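Local coordinates for beta-N-acetylhexosaminidase (Arthrobacter aurescens, PDB 3RCN), which probably hydrolyses terminal non-reducing N-acetyl-D-hexosamine residues of N-acetyl-beta-D-hexosaminides, as a member of glycosyl hydrolase family 20, at residues L24-G29 against T53-A58. Residues are numbered along the deposited sequence; the frame is centred on the assembly and turned at random.
Sequences LELDAG and TGWDLA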
loop_
_atom_site.group_PDB
_atom_site.type_symbol
_atom_site.label_atom_id
_atom_site.label_comp_id
_atom_site.label_asym_id
_atom_site.label_seq_id
_atom_site.Cartn_x
_atom_site.Cartn_y
_atom_site.Cartn_z
ATOM N N LEU A 24 33.616 -1.689 6.419
ATOM C CA LEU A 24 33.425 -2.945 7.135
ATOM C C LEU A 24 32.412 -3.760 6.359
ATOM O O LEU A 24 31.348 -3.249 6.003
ATOM C CB LEU A 24 32.909 -2.703 8.548
ATOM C CG LEU A 24 32.475 -3.966 9.288
ATOM C CD1 LEU A 24 33.682 -4.753 9.744
ATOM C CD2 LEU A 24 31.624 -3.597 10.477
ATOM N N GLU A 25 32.750 -5.016 6.078
ATOM C CA GLU A 25 31.876 -5.883 5.299
ATOM C C GLU A 25 31.007 -6.736 6.206
ATOM O O GLU A 25 31.499 -7.375 7.138
ATOM C CB GLU A 25 32.688 -6.798 4.382
ATOM C CG GLU A 25 32.735 -6.351 2.930
ATOM C CD GLU A 25 34.127 -5.922 2.509
ATOM O OE1 GLU A 25 34.319 -4.723 2.204
ATOM O OE2 GLU A 25 35.032 -6.787 2.485
ATOM N N LEU A 26 29.711 -6.744 5.913
ATOM C CA LEU A 26 28.761 -7.563 6.646
ATOM C C LEU A 26 28.346 -8.738 5.790
ATOM O O LEU A 26 27.857 -8.561 4.683
ATOM C CB LEU A 26 27.517 -6.760 6.996
ATOM C CG LEU A 26 27.690 -5.404 7.667
ATOM C CD1 LEU A 26 26.324 -4.790 7.829
ATOM C CD2 LEU A 26 28.393 -5.531 9.003
ATOM N N ASP A 27 28.548 -9.939 6.315
ATOM C CA ASP A 27 28.146 -11.161 5.638
ATOM C C ASP A 27 26.800 -11.652 6.166
ATOM O O ASP A 27 26.189 -11.023 7.020
ATOM C CB ASP A 27 29.213 -12.237 5.824
ATOM C CG ASP A 27 29.661 -12.358 7.255
ATOM O OD1 ASP A 27 28.843 -12.782 8.095
ATOM O OD2 ASP A 27 30.831 -12.027 7.545
ATOM N N ALA A 28 26.357 -12.789 5.655
ATOM C CA ALA A 28 25.059 -13.342 6.001
ATOM C C ALA A 28 25.049 -13.892 7.418
ATOM O O ALA A 28 24.001 -14.305 7.916
ATOM C CB ALA A 28 24.672 -14.427 5.003
ATOM N N GLY A 29 26.218 -13.914 8.053
ATOM C CA GLY A 29 26.347 -14.393 9.423
ATOM C C GLY A 29 26.250 -13.300 10.485
ATOM O O GLY A 29 26.253 -13.573 11.691
ATOM N N THR A 53 18.114 -7.959 3.016
ATOM C CA THR A 53 19.248 -8.835 2.735
ATOM C C THR A 53 19.016 -10.344 2.605
ATOM O O THR A 53 19.892 -11.049 2.123
ATOM C CB THR A 53 20.300 -8.720 3.841
ATOM O OG1 THR A 53 19.788 -9.325 5.040
ATOM C CG2 THR A 53 20.679 -7.268 4.083
ATOM N N GLY A 54 17.855 -10.846 2.999
ATOM C CA GLY A 54 17.700 -12.284 3.149
ATOM C C GLY A 54 18.546 -12.914 4.264
ATOM O O GLY A 54 18.618 -14.139 4.376
ATOM N N TRP A 55 19.192 -12.111 5.104
ATOM C CA TRP A 55 19.974 -12.688 6.208
ATOM C C TRP A 55 19.141 -13.124 7.427
ATOM O O TRP A 55 18.038 -12.623 7.651
ATOM C CB TRP A 55 21.071 -11.739 6.657
ATOM C CG TRP A 55 22.022 -11.372 5.594
ATOM C CD1 TRP A 55 22.281 -12.061 4.453
ATOM C CD2 TRP A 55 22.848 -10.207 5.560
ATOM N NE1 TRP A 55 23.229 -11.402 3.709
ATOM C CE2 TRP A 55 23.592 -10.255 4.370
ATOM C CE3 TRP A 55 23.035 -9.125 6.425
ATOM C CZ2 TRP A 55 24.503 -9.267 4.017
ATOM C CZ3 TRP A 55 23.940 -8.145 6.073
ATOM C CH2 TRP A 55 24.663 -8.224 4.880
ATOM N N ASP A 56 19.678 -14.059 8.206
ATOM C CA ASP A 56 19.056 -14.477 9.470
ATOM C C ASP A 56 19.047 -13.386 10.554
ATOM O O ASP A 56 18.045 -13.190 11.239
ATOM C CB ASP A 56 19.754 -15.722 10.022
ATOM C CG ASP A 56 19.176 -17.008 9.470
ATOM O OD1 ASP A 56 19.376 -18.065 10.101
ATOM O OD2 ASP A 56 18.515 -16.968 8.412
ATOM N N LEU A 57 20.172 -12.695 10.717
ATOM C CA LEU A 57 20.306 -11.646 11.732
ATOM C C LEU A 57 19.887 -12.129 13.117
ATOM O O LEU A 57 19.125 -11.471 13.811
ATOM C CB LEU A 57 19.539 -10.387 11.327
ATOM C CG LEU A 57 20.215 -9.660 10.163
ATOM C CD1 LEU A 57 19.478 -8.390 9.745
ATOM C CD2 LEU A 57 21.673 -9.369 10.534
ATOM N N ALA A 58 20.406 -13.287 13.502
ATOM C CA ALA A 58 20.138 -13.871 14.807
ATOM C C ALA A 58 20.815 -13.063 15.897
ATOM O O ALA A 58 21.894 -12.501 15.684
ATOM C CB ALA A 58 20.632 -15.319 14.850
HETATM O O HOH W 1 22.625 -12.879 9.642
HETATM O O HOH W 2 23.052 -14.439 12.364
#
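Ala28 CA sits over the five-membered ring of Trp55, 3.5 Å from its centroid and only 12° off the normal, a CH-pi contact. The Ala28 methyl packs beside it, CB 3.4 Å from Trp55 CD1. On the same face the carbonyl oxygen of Asp27 sits 3.5 Å above the indole plane, over its centre, while Leu26 meets the far end of the indole, with CB 3.8 Å from Trp55 CH2 and its carbonyl O approaching the same CH2 obliquely at 3.2 Å. The backbone of 26-28 thus spans the length of the indole. Trp55 reaches it with CG anti to its carbonyl carbon (chi1 -59°), and Thr53 CB backs the opposite face. Thr53 OG1 also accepts from Trp55 N at 2.8 Å, an ST turn formed where the chain leaves the helix through Gly54, whose phi is positive. Were Trp55 replaced by alanine, a gap would probably open under Asp27 and Ala28, and Leu26 would lose an apolar neighbour.

Trp55 and Leu26 are buried, whereas Asp27 and Ala28 lie on the exposed side. Beyond the indole the segments separate and a water bridges Ala28 O and Leu57 N, accepting from Leu57 N (2.7 Å). Asp27 OD1 closes an Asx turn onto Gly29 N, and Asp56 forms a salt bridge with Arg43 of the second subunit. The contact joins edge strand 16-26 and the turn after it to the loop following helix 39-53 in the family's non-catalytic alpha/beta domain; Trp125 of the adjoining strand 125-134 meets Trp55 edge-to-face and pairs through its backbone with Leu26.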